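Local coordinates for protein BugD (Bordetella pertussis Tohama I, PDB 2F5X) that binds aspartic acid in a cleft as a periplasmic solute receptor, possibly for uptake by a tripartite tricarboxylate-type transporter, at residues His81-Tyr91 with Gly146-Cys154; Ala207-Arg215 with Asp221-Gly229. All coordinates share one frame; numbering follows the deposited sequence.

How the contacts relate
The two contacts follow one another along the chain, contact 1 closing at C154 before contact 2 opens at A207, with centres about 22 Å apart. Contact 1 is buried, its centre about 9 Å from the centre of the chain, where the turn after strand 76-81 meets the start of helix 150-162 beside the bound aspartic acid. Contact 2 lies farther out, its centre about 18 Å from the centre of the chain, on strand 206-210, which pairs with strand 102-117 of the mixed sheet. They touch where SG of C154 packs on CG2 of T211 (3.9 Å). Helix 150-162 thus presents its first turn to the ligand and, at C154 and L158, its side to contact 2.

Contact 1. Residues His81-Tyr91 with Gly146-Cys154; sequences HAGFSTAPSLY and GIGAASHLC. With ASP (aspartic acid), chain D.
I147 meets Y91 and L90 with both backbone and side chain. The phenol OH of Y91 donates to I147 O (2.7 Å), tilted 33° from the carbonyl plane, while the acceptor lies at the ring edge, near its plane. The gamma-branch methyl CG2 of I147, anti to the backbone N, reaches CB of L90 at 3.7 Å and also packs against the Y91 ring. G148, third residue of the type II turn G146-A149, fits tightly between the segments: its O is 3.1 Å from CA of G83, and its N is touched by CD1 of L90. A149, the N-cap of helix 150-162, sends its carbonyl to a water that also bonds OG1 of T86 and ND1 of H152, a three-way bridge between the segments. A150 lays CB over one face of the H81 ring, 4.2 Å from the centroid and offset toward the rim, a CH-pi contact. Its N-H and NE2 of H81 both donate to OD2 of the aspartic acid ligand, NE2 at 2.7 Å. H81 CG sits between the backbone N and the carbonyl carbon (chi1 61°), and ND1 accepts from G83 N (2.9 Å) only 4° out of the ring plane; this bond fixes the ring's rotation and leaves NE2 as the donor to the ligand. S151 grips OD1 twice, through N and OG. H152 comes from the opposite direction to L90, whose CD1 lies 3.6 Å from CE1 of H152. L153 points CD2 at CG2 of T86. The ligand's side-chain carboxylate thus sits at the N-terminus of helix 150-162, which would probably also favour its negative charge: the anion-binding helix N-terminus of a periplasmic binding protein's ligand pocket.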
ATOM      1  N   HIS A  81       1.182  -2.934  -4.196  1.00  7.91           N
ATOM      2  CA  HIS A  81       0.543  -1.630  -4.265  1.00  7.46           C
ATOM      3  C   HIS A  81       1.390  -0.597  -5.003  1.00  7.55           C
ATOM      4  O   HIS A  81       2.386  -0.954  -5.645  1.00  7.75           O
ATOM      5  CB  HIS A  81       0.125  -1.166  -2.864  1.00  7.49           C
ATOM      6  CG  HIS A  81       1.256  -1.004  -1.892  1.00  8.05           C
ATOM      7  ND1 HIS A  81       2.417  -0.318  -2.192  1.00  8.03           N
ATOM      8  CD2 HIS A  81       1.377  -1.403  -0.604  1.00  8.78           C
ATOM      9  CE1 HIS A  81       3.203  -0.302  -1.129  1.00  7.97           C
ATOM     10  NE2 HIS A  81       2.596  -0.956  -0.152  1.00  8.19           N
ATOM     11  N   ALA A  82       0.982   0.670  -4.918  1.00  7.82           N
ATOM     12  CA  ALA A  82       1.631   1.784  -5.617  1.00  7.85           C
ATOM     13  C   ALA A  82       3.146   1.879  -5.394  1.00  8.18           C
ATOM     14  O   ALA A  82       3.853   2.514  -6.184  1.00  8.50           O
ATOM     15  CB  ALA A  82       0.954   3.112  -5.242  1.00  8.22           C
ATOM     16  N   GLY A  83       3.640   1.265  -4.322  1.00  8.10           N
ATOM     17  CA  GLY A  83       5.078   1.170  -4.087  1.00  8.27           C
ATOM     18  C   GLY A  83       5.808   0.519  -5.250  1.00  7.94           C
ATOM     19  O   GLY A  83       6.991   0.781  -5.474  1.00  7.86           O
ATOM     20  N   PHE A  84       5.095  -0.332  -5.995  1.00  8.15           N
ATOM     21  CA  PHE A  84       5.602  -0.896  -7.247  1.00  7.54           C
ATOM     22  C   PHE A  84       6.095   0.216  -8.164  1.00  7.63           C
ATOM     23  O   PHE A  84       7.092   0.047  -8.858  1.00  8.11           O
ATOM     24  CB  PHE A  84       4.461  -1.660  -7.940  1.00  7.94           C
ATOM     25  CG  PHE A  84       4.851  -2.366  -9.202  1.00  8.67           C
ATOM     26  CD1 PHE A  84       5.147  -3.731  -9.186  1.00  7.82           C
ATOM     27  CD2 PHE A  84       4.855  -1.694 -10.426  1.00  8.32           C
ATOM     28  CE1 PHE A  84       5.469  -4.405 -10.377  1.00  9.21           C
ATOM     29  CE2 PHE A  84       5.186  -2.352 -11.616  1.00  9.07           C
ATOM     30  CZ  PHE A  84       5.492  -3.705 -11.593  1.00  8.66           C
ATOM     31  N   SER A  85       5.385   1.347  -8.148  1.00  7.35           N
ATOM     32  CA  SER A  85       5.688   2.488  -9.009  1.00  7.99           C
ATOM     33  C   SER A  85       6.645   3.517  -8.400  1.00  8.36           C
ATOM     34  O   SER A  85       7.224   4.324  -9.141  1.00  9.11           O
ATOM     35  CB  SER A  85       4.393   3.168  -9.505  1.00  8.03           C
ATOM     36  OG  SER A  85       3.749   3.911  -8.483  1.00  8.26           O
ATOM     37  N   THR A  86       6.817   3.512  -7.075  1.00  8.44           N
ATOM     38  CA  THR A  86       7.776   4.443  -6.464  1.00  8.38           C
ATOM     39  C   THR A  86       9.192   3.880  -6.445  1.00  8.59           C
ATOM     40  O   THR A  86      10.152   4.619  -6.642  1.00  8.46           O
ATOM     41  CB  THR A  86       7.379   4.848  -5.017  1.00  7.99           C
ATOM     42  OG1 THR A  86       7.324   3.676  -4.184  1.00  8.83           O
ATOM     43  CG2 THR A  86       5.972   5.458  -4.975  1.00  8.38           C
ATOM     44  N   ALA A  87       9.313   2.576  -6.194  1.00  8.96           N
ATOM     45  CA  ALA A  87      10.630   1.945  -6.039  1.00  9.25           C
ATOM     46  C   ALA A  87      11.614   2.211  -7.189  1.00 10.00           C
ATOM     47  O   ALA A  87      12.799   2.420  -6.927  1.00  9.67           O
ATOM     48  CB  ALA A  87      10.494   0.432  -5.756  1.00  9.26           C
ATOM     49  N   PRO A  88      11.162   2.210  -8.449  1.00 10.52           N
ATOM     50  CA  PRO A  88      12.073   2.507  -9.563  1.00 11.08           C
ATOM     51  C   PRO A  88      12.713   3.896  -9.510  1.00 11.29           C
ATOM     52  O   PRO A  88      13.738   4.093 -10.171  1.00 12.50           O
ATOM     53  CB  PRO A  88      11.173   2.364 -10.797  1.00 11.44           C
ATOM     54  CG  PRO A  88      10.101   1.404 -10.349  1.00 11.68           C
ATOM     55  CD  PRO A  88       9.811   1.854  -8.936  1.00 10.68           C
ATOM     56  N   SER A  89      12.146   4.827  -8.741  1.00 11.22           N
ATOM     57  CA  SER A  89      12.746   6.153  -8.560  1.00 11.60           C
ATOM     58  C   SER A  89      13.548   6.252  -7.268  1.00 11.48           C
ATOM     59  O   SER A  89      14.128   7.297  -6.973  1.00 11.92           O
ATOM     60  CB  SER A  89      11.669   7.242  -8.572  1.00 12.12           C
ATOM     61  OG  SER A  89      10.995   7.243  -9.815  1.00 15.19           O
ATOM     62  N   LEU A  90      13.579   5.166  -6.497  1.00 10.64           N
ATOM     63  CA  LEU A  90      14.168   5.197  -5.156  1.00 10.69           C
ATOM     64  C   LEU A  90      15.382   4.298  -5.039  1.00 10.95           C
ATOM     65  O   LEU A  90      16.202   4.460  -4.134  1.00 11.62           O
ATOM     66  CB  LEU A  90      13.119   4.779  -4.120  1.00 10.07           C
ATOM     67  CG  LEU A  90      11.951   5.762  -3.963  1.00 10.05           C
ATOM     68  CD1 LEU A  90      10.792   5.116  -3.179  1.00  8.18           C
ATOM     69  CD2 LEU A  90      12.427   7.065  -3.303  1.00  9.89           C
ATOM     70  N   TYR A  91      15.474   3.331  -5.942  1.00 11.80           N
ATOM     71  CA  TYR A  91      16.591   2.395  -5.980  1.00 12.12           C
ATOM     72  C   TYR A  91      17.239   2.431  -7.347  1.00 12.84           C
ATOM     73  O   TYR A  91      16.550   2.420  -8.369  1.00 13.28           O
ATOM     74  CB  TYR A  91      16.108   0.965  -5.728  1.00 11.97           C
ATOM     75  CG  TYR A  91      15.572   0.717  -4.346  1.00 12.32           C
ATOM     76  CD1 TYR A  91      16.430   0.384  -3.300  1.00 13.90           C
ATOM     77  CD2 TYR A  91      14.207   0.812  -4.079  1.00 11.84           C
ATOM     78  CE1 TYR A  91      15.948   0.145  -2.024  1.00 13.38           C
ATOM     79  CE2 TYR A  91      13.707   0.579  -2.801  1.00 11.73           C
ATOM     80  CZ  TYR A  91      14.589   0.250  -1.780  1.00 12.75           C
ATOM     81  OH  TYR A  91      14.129   0.005  -0.521  1.00 11.82           O
ATOM     82  N   GLY A 146       9.775   0.721   5.020  1.00  8.18           N
ATOM     83  CA  GLY A 146      10.980   0.709   4.190  1.00  7.83           C
ATOM     84  C   GLY A 146      10.845   1.586   2.958  1.00  7.86           C
ATOM     85  O   GLY A 146       9.728   1.876   2.529  1.00  7.37           O
ATOM     86  N   ILE A 147      11.978   2.001   2.390  1.00  8.31           N
ATOM     87  CA  ILE A 147      11.994   2.822   1.175  1.00  8.36           C
ATOM     88  C   ILE A 147      11.260   2.067   0.058  1.00  8.24           C
ATOM     89  O   ILE A 147      11.593   0.912  -0.249  1.00  8.92           O
ATOM     90  CB  ILE A 147      13.459   3.149   0.767  1.00  8.86           C
ATOM     91  CG1 ILE A 147      14.106   4.067   1.815  1.00 10.34           C
ATOM     92  CG2 ILE A 147      13.508   3.799  -0.621  1.00  9.00           C
ATOM     93  CD1 ILE A 147      15.612   4.154   1.718  1.00 12.70           C
ATOM     94  N   GLY A 148      10.250   2.703  -0.530  1.00  7.36           N
ATOM     95  CA  GLY A 148       9.395   2.023  -1.500  1.00  7.67           C
ATOM     96  C   GLY A 148       7.997   1.698  -0.992  1.00  7.49           C
ATOM     97  O   GLY A 148       7.121   1.366  -1.786  1.00  8.42           O
ATOM     98  N   ALA A 149       7.779   1.781   0.320  1.00  7.46           N
ATOM     99  CA  ALA A 149       6.477   1.448   0.906  1.00  7.38           C
ATOM    100  C   ALA A 149       5.476   2.591   0.739  1.00  7.30           C
ATOM    101  O   ALA A 149       5.862   3.723   0.442  1.00  7.41           O
ATOM    102  CB  ALA A 149       6.637   1.095   2.395  1.00  7.55           C
ATOM    103  N   ALA A 150       4.196   2.294   0.960  1.00  7.32           N
ATOM    104  CA  ALA A 150       3.146   3.314   0.965  1.00  7.51           C
ATOM    105  C   ALA A 150       3.398   4.289   2.113  1.00  7.64           C
ATOM    106  O   ALA A 150       3.313   5.513   1.948  1.00  7.94           O
ATOM    107  CB  ALA A 150       1.769   2.653   1.118  1.00  7.46           C
ATOM    108  N   SER A 151       3.727   3.734   3.276  1.00  7.20           N
ATOM    109  CA  SER A 151       4.018   4.537   4.455  1.00  7.46           C
ATOM    110  C   SER A 151       5.282   5.366   4.260  1.00  7.28           C
ATOM    111  O   SER A 151       5.434   6.417   4.875  1.00  7.73           O
ATOM    112  CB  SER A 151       4.140   3.645   5.701  1.00  6.84           C
ATOM    113  OG  SER A 151       5.067   2.590   5.491  1.00  8.12           O
ATOM    114  N   HIS A 152       6.186   4.894   3.401  1.00  7.62           N
ATOM    115  CA  HIS A 152       7.384   5.663   3.058  1.00  7.80           C
ATOM    116  C   HIS A 152       7.039   6.870   2.184  1.00  8.00           C
ATOM    117  O   HIS A 152       7.511   7.984   2.446  1.00  8.00           O
ATOM    118  CB  HIS A 152       8.432   4.786   2.368  1.00  8.02           C
ATOM    119  CG  HIS A 152       9.549   5.572   1.749  1.00  8.17           C
ATOM    120  ND1 HIS A 152       9.643   5.787   0.392  1.00  8.53           N
ATOM    121  CD2 HIS A 152      10.608   6.209   2.309  1.00  7.63           C
ATOM    122  CE1 HIS A 152      10.703   6.538   0.142  1.00  8.63           C
ATOM    123  NE2 HIS A 152      11.307   6.806   1.289  1.00  8.03           N
ATOM    124  N   LEU A 153       6.230   6.642   1.148  1.00  8.17           N
ATOM    125  CA  LEU A 153       5.783   7.718   0.267  1.00  8.19           C
ATOM    126  C   LEU A 153       5.052   8.804   1.062  1.00  8.08           C
ATOM    127  O   LEU A 153       5.396   9.992   0.984  1.00  8.25           O
ATOM    128  CB  LEU A 153       4.884   7.167  -0.854  1.00  8.24           C
ATOM    129  CG  LEU A 153       4.105   8.214  -1.676  1.00  9.01           C
ATOM    130  CD1 LEU A 153       5.075   9.153  -2.430  1.00 10.85           C
ATOM    131  CD2 LEU A 153       3.163   7.535  -2.638  1.00  9.58           C
ATOM    132  N   CYS A 154       4.057   8.400   1.841  1.00  8.55           N
ATOM    133  CA  CYS A 154       3.288   9.366   2.614  1.00  9.00           C
ATOM    134  C   CYS A 154       4.157  10.046   3.662  1.00  8.49           C
ATOM    135  O   CYS A 154       4.056  11.252   3.845  1.00  9.07           O
ATOM    136  CB  CYS A 154       2.088   8.705   3.267  1.00  8.88           C
ATOM    137  SG  CYS A 154       0.982   9.838   4.134  1.00 10.61           S
TER
HETATM  138  N   ASP D 901       1.237  -2.050   2.444  1.00  7.83           N
HETATM  139  CA  ASP D 901       2.366  -2.378   3.365  1.00  7.79           C
HETATM  140  C   ASP D 901       2.049  -3.584   4.236  1.00  8.12           C
HETATM  141  O   ASP D 901       2.633  -3.749   5.324  1.00  8.63           O
HETATM  142  CB  ASP D 901       2.705  -1.181   4.243  1.00  7.59           C
HETATM  143  CG  ASP D 901       3.260  -0.025   3.452  1.00  7.57           C
HETATM  144  OD1 ASP D 901       3.362   1.082   4.031  1.00  7.40           O
HETATM  145  OD2 ASP D 901       3.620  -0.139   2.252  1.00  8.41           O
HETATM  146  OXT ASP D 901       1.200  -4.382   3.837  1.00  8.21           O
HETATM  147  O   HOH W   1       7.587   4.788  -1.548  1.00  9.25           O

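Contact 2. Residues Ala207-Arg215 with Asp221-Gly229; sequences AYAVTSLKR and DLPTMDESG
R215 and E227 cross at about a right angle in a side-on salt bridge: NE of R215 donates to OE2 of E227 and NH2 to OE1, both at 3.0 Å, with the guanidinium and carboxylate planes 51° apart. NE meets OE2 on its syn side, tilted out of the carboxylate plane, whereas NH2 reaches OE1 from above that plane. T224 N also donates to OE2; likewise tilted, it comes on the anti side from the same face, so two donors hold this oxygen. The R215 chain, extended from CG to NE, passes L222 O and lays one guanidinium face over CA of P223; NH1 is hydrogen-bonded to P220 O. Next to the salt bridge, residues 222-225 run along the end of strand 206-210 and join it by a single beta bridge, V210 with T224: V210 N donates to P223 O (2.8 Å) and M225 N to V210 O (2.9 Å). T224 OG1, between the backbone N and the carbonyl carbon (chi1 67°), accepts from E227 N in an ST motif, and a water links it to L213 O. Its CG2 faces S212 O and the backbone of K214. L222 crosses V210 at about a right angle, CB of L222 against CG1 of V210 at 3.9 Å, and CD2 of L222 packs on CB of A207. The selenomethionine M225, bent at chi2 and chi3, brings SE to 3.7 Å from CB of A209.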
ATOM      1  N   ALA A 207      -5.546   9.924  15.917  1.00 10.01           N
ATOM      2  CA  ALA A 207      -5.774   9.998  14.475  1.00  9.94           C
ATOM      3  C   ALA A 207      -6.018  11.444  14.075  1.00 10.00           C
ATOM      4  O   ALA A 207      -6.826  12.126  14.699  1.00  9.67           O
ATOM      5  CB  ALA A 207      -6.949   9.097  14.066  1.00 10.68           C
ATOM      6  N   TYR A 208      -5.317  11.908  13.040  1.00  9.65           N
ATOM      7  CA  TYR A 208      -5.267  13.346  12.733  1.00  9.72           C
ATOM      8  C   TYR A 208      -5.864  13.775  11.399  1.00  9.64           C
ATOM      9  O   TYR A 208      -6.470  14.842  11.299  1.00  9.37           O
ATOM     10  CB  TYR A 208      -3.824  13.841  12.822  1.00  9.70           C
ATOM     11  CG  TYR A 208      -3.230  13.645  14.196  1.00  9.46           C
ATOM     12  CD1 TYR A 208      -3.491  14.553  15.227  1.00  9.52           C
ATOM     13  CD2 TYR A 208      -2.417  12.545  14.471  1.00  9.82           C
ATOM     14  CE1 TYR A 208      -2.935  14.379  16.496  1.00  8.95           C
ATOM     15  CE2 TYR A 208      -1.871  12.358  15.737  1.00  8.46           C
ATOM     16  CZ  TYR A 208      -2.140  13.274  16.744  1.00  8.47           C
ATOM     17  OH  TYR A 208      -1.594  13.077  17.991  1.00  8.63           O
ATOM     18  N   ALA A 209      -5.681  12.956  10.370  1.00  9.87           N
ATOM     19  CA  ALA A 209      -6.052  13.359   9.019  1.00  9.72           C
ATOM     20  C   ALA A 209      -6.022  12.182   8.066  1.00  9.73           C
ATOM     21  O   ALA A 209      -5.376  11.170   8.337  1.00 10.35           O
ATOM     22  CB  ALA A 209      -5.098  14.449   8.510  1.00  9.72           C
ATOM     23  N   VAL A 210      -6.700  12.341   6.935  1.00 10.28           N
ATOM     24  CA  VAL A 210      -6.668  11.347   5.860  1.00 10.19           C
ATOM     25  C   VAL A 210      -6.032  11.950   4.605  1.00 10.47           C
ATOM     26  O   VAL A 210      -5.945  13.172   4.486  1.00 10.26           O
ATOM     27  CB  VAL A 210      -8.080  10.803   5.541  1.00  9.99           C
ATOM     28  CG1 VAL A 210      -8.625  10.025   6.745  1.00 11.42           C
ATOM     29  CG2 VAL A 210      -9.042  11.947   5.137  1.00 10.10           C
ATOM     30  N   THR A 211      -5.588  11.099   3.681  1.00 10.16           N
ATOM     31  CA  THR A 211      -4.874  11.566   2.489  1.00 11.30           C
ATOM     32  C   THR A 211      -5.722  11.528   1.224  1.00 11.97           C
ATOM     33  O   THR A 211      -5.206  11.718   0.118  1.00 12.45           O
ATOM     34  CB  THR A 211      -3.613  10.727   2.251  1.00 10.93           C
ATOM     35  OG1 THR A 211      -4.003   9.360   2.053  1.00 10.57           O
ATOM     36  CG2 THR A 211      -2.717  10.714   3.496  1.00 10.93           C
ATOM     37  N   SER A 212      -7.013  11.259   1.384  1.00 12.93           N
ATOM     38  CA  SER A 212      -7.951  11.272   0.267  1.00 13.84           C
ATOM     39  C   SER A 212      -8.387  12.701  -0.083  1.00 14.87           C
ATOM     40  O   SER A 212      -8.159  13.630   0.693  1.00 14.65           O
ATOM     41  CB  SER A 212      -9.160  10.395   0.602  1.00 13.88           C
ATOM     42  OG  SER A 212      -9.608  10.671   1.917  1.00 13.94           O
ATOM     43  N   LEU A 213      -8.987  12.867  -1.265  1.00 16.20           N
ATOM     44  CA  LEU A 213      -9.468  14.169  -1.734  1.00 17.58           C
ATOM     45  C   LEU A 213     -10.729  14.585  -0.974  1.00 17.74           C
ATOM     46  O   LEU A 213     -10.962  15.768  -0.719  1.00 18.13           O
ATOM     47  CB  LEU A 213      -9.722  14.124  -3.255  1.00 18.10           C
ATOM     48  CG  LEU A 213     -10.305  15.328  -4.013  1.00 20.54           C
ATOM     49  CD1 LEU A 213      -9.256  16.407  -4.217  1.00 22.18           C
ATOM     50  CD2 LEU A 213     -10.876  14.884  -5.362  1.00 22.56           C
ATOM     51  N   LYS A 214     -11.536  13.597  -0.610  1.00 18.14           N
ATOM     52  CA  LYS A 214     -12.711  13.824   0.216  1.00 18.47           C
ATOM     53  C   LYS A 214     -12.539  12.973   1.455  1.00 17.62           C
ATOM     54  O   LYS A 214     -11.718  12.055   1.467  1.00 17.33           O
ATOM     55  CB  LYS A 214     -13.982  13.434  -0.541  1.00 19.38           C
ATOM     56  CG  LYS A 214     -14.389  14.442  -1.623  1.00 22.68           C
ATOM     57  CD  LYS A 214     -13.784  14.077  -2.978  1.00 27.09           C
ATOM     58  CE  LYS A 214     -14.468  14.797  -4.128  1.00 28.34           C
ATOM     59  NZ  LYS A 214     -14.062  16.230  -4.231  1.00 29.90           N
ATOM     60  N   ARG A 215     -13.300  13.274   2.500  1.00 16.59           N
ATOM     61  CA  ARG A 215     -13.184  12.515   3.741  1.00 16.09           C
ATOM     62  C   ARG A 215     -13.534  11.044   3.533  1.00 15.76           C
ATOM     63  O   ARG A 215     -14.319  10.691   2.641  1.00 15.68           O
ATOM     64  CB  ARG A 215     -14.045  13.125   4.847  1.00 15.94           C
ATOM     65  CG  ARG A 215     -13.449  14.384   5.439  1.00 15.39           C
ATOM     66  CD  ARG A 215     -14.170  14.893   6.666  1.00 15.01           C
ATOM     67  NE  ARG A 215     -13.659  16.195   7.097  1.00 14.05           N
ATOM     68  CZ  ARG A 215     -13.763  16.671   8.334  1.00 15.97           C
ATOM     69  NH1 ARG A 215     -14.352  15.952   9.284  1.00 16.62           N
ATOM     70  NH2 ARG A 215     -13.281  17.870   8.628  1.00 16.63           N
ATOM     71  N   ASP A 221     -14.766  11.921  10.979  1.00 15.22           N
ATOM     72  CA  ASP A 221     -14.259  13.036  11.780  1.00 15.12           C
ATOM     73  C   ASP A 221     -12.821  13.425  11.466  1.00 14.06           C
ATOM     74  O   ASP A 221     -12.296  14.375  12.049  1.00 13.98           O
ATOM     75  CB  ASP A 221     -14.411  12.742  13.278  1.00 15.72           C
ATOM     76  CG  ASP A 221     -15.862  12.662  13.710  1.00 18.33           C
ATOM     77  OD1 ASP A 221     -16.718  13.330  13.084  1.00 22.12           O
ATOM     78  OD2 ASP A 221     -16.246  11.955  14.671  1.00 22.09           O
ATOM     79  N   LEU A 222     -12.176  12.717  10.544  1.00 13.40           N
ATOM     80  CA  LEU A 222     -10.805  13.065  10.186  1.00 12.48           C
ATOM     81  C   LEU A 222     -10.783  13.966   8.962  1.00 12.35           C
ATOM     82  O   LEU A 222     -11.301  13.588   7.903  1.00 12.45           O
ATOM     83  CB  LEU A 222      -9.964  11.809   9.937  1.00 11.87           C
ATOM     84  CG  LEU A 222      -9.862  10.780  11.078  1.00 11.71           C
ATOM     85  CD1 LEU A 222      -8.959   9.619  10.643  1.00 10.40           C
ATOM     86  CD2 LEU A 222      -9.363  11.399  12.385  1.00 11.67           C
ATOM     87  N   PRO A 223     -10.172  15.146   9.089  1.00 11.82           N
ATOM     88  CA  PRO A 223     -10.074  16.055   7.947  1.00 11.97           C
ATOM     89  C   PRO A 223      -9.100  15.499   6.924  1.00 11.75           C
ATOM     90  O   PRO A 223      -8.167  14.750   7.277  1.00 11.02           O
ATOM     91  CB  PRO A 223      -9.508  17.346   8.566  1.00 12.13           C
ATOM     92  CG  PRO A 223      -8.710  16.870   9.753  1.00 11.76           C
ATOM     93  CD  PRO A 223      -9.512  15.692  10.297  1.00 12.14           C
ATOM     94  N   THR A 224      -9.302  15.863   5.665  1.00 11.75           N
ATOM     95  CA  THR A 224      -8.272  15.596   4.667  1.00 11.64           C
ATOM     96  C   THR A 224      -7.092  16.528   4.896  1.00 11.54           C
ATOM     97  O   THR A 224      -7.233  17.611   5.482  1.00 11.30           O
ATOM     98  CB  THR A 224      -8.783  15.786   3.231  1.00 11.42           C
ATOM     99  OG1 THR A 224      -9.078  17.170   3.008  1.00 12.43           O
ATOM    100  CG2 THR A 224     -10.109  15.069   3.014  1.00 11.87           C
HETATM  101  N   MSE A 225      -5.927  16.107   4.430  1.00 11.44           N
HETATM  102  CA  MSE A 225      -4.763  16.983   4.459  1.00 12.22           C
HETATM  103  C   MSE A 225      -5.034  18.203   3.569  1.00 12.96           C
HETATM  104  O   MSE A 225      -4.647  19.323   3.898  1.00 13.28           O
HETATM  105  CB  MSE A 225      -3.512  16.227   4.018  1.00 11.76           C
HETATM  106  CG  MSE A 225      -3.040  15.201   5.038  1.00 11.77           C
HETATM  107 SE   MSE A 225      -2.362  16.052   6.659  1.00 13.98          SE
HETATM  108  CE  MSE A 225      -0.590  16.546   6.028  1.00 14.37           C
ATOM    109  N   ASP A 226      -5.727  17.976   2.455  1.00 14.20           N
ATOM    110  CA  ASP A 226      -6.079  19.049   1.521  1.00 15.53           C
ATOM    111  C   ASP A 226      -6.882  20.168   2.207  1.00 15.60           C
ATOM    112  O   ASP A 226      -6.564  21.355   2.045  1.00 15.62           O
ATOM    113  CB  ASP A 226      -6.831  18.462   0.314  1.00 16.64           C
ATOM    114  CG  ASP A 226      -7.214  19.505  -0.712  1.00 20.78           C
ATOM    115  OD1 ASP A 226      -6.311  20.072  -1.376  1.00 25.14           O
ATOM    116  OD2 ASP A 226      -8.402  19.803  -0.946  1.00 24.92           O
ATOM    117  N   GLU A 227      -7.893  19.792   2.993  1.00 15.40           N
ATOM    118  CA  GLU A 227      -8.728  20.782   3.686  1.00 15.70           C
ATOM    119  C   GLU A 227      -8.018  21.382   4.903  1.00 15.64           C
ATOM    120  O   GLU A 227      -8.440  22.409   5.445  1.00 15.67           O
ATOM    121  CB  GLU A 227     -10.093  20.188   4.079  1.00 15.91           C
ATOM    122  CG  GLU A 227     -10.099  19.410   5.394  1.00 16.70           C
ATOM    123  CD  GLU A 227     -11.453  18.800   5.712  1.00 18.00           C
ATOM    124  OE1 GLU A 227     -12.313  19.518   6.275  1.00 20.60           O
ATOM    125  OE2 GLU A 227     -11.663  17.607   5.400  1.00 16.63           O
ATOM    126  N   SER A 228      -6.943  20.729   5.330  1.00 15.09           N
ATOM    127  CA  SER A 228      -6.159  21.187   6.470  1.00 15.01           C
ATOM    128  C   SER A 228      -5.064  22.186   6.089  1.00 15.69           C
ATOM    129  O   SER A 228      -4.288  22.619   6.945  1.00 16.08           O
ATOM    130  CB  SER A 228      -5.589  19.986   7.235  1.00 14.69           C
ATOM    131  OG  SER A 228      -6.637  19.105   7.604  1.00 13.90           O
ATOM    132  N   GLY A 229      -5.014  22.558   4.807  1.00 15.90           N
ATOM    133  CA  GLY A 229      -4.065  23.552   4.330  1.00 16.71           C
ATOM    134  C   GLY A 229      -2.944  23.024   3.449  1.00 16.85           C
ATOM    135  O   GLY A 229      -2.163  23.814   2.897  1.00 17.57           O
TER
HETATM  136  O   HOH W   2      -5.937  15.201   1.410  1.00 15.43           O
HETATM  137  O   HOH W   3     -10.487  17.955   0.878  1.00 24.01           O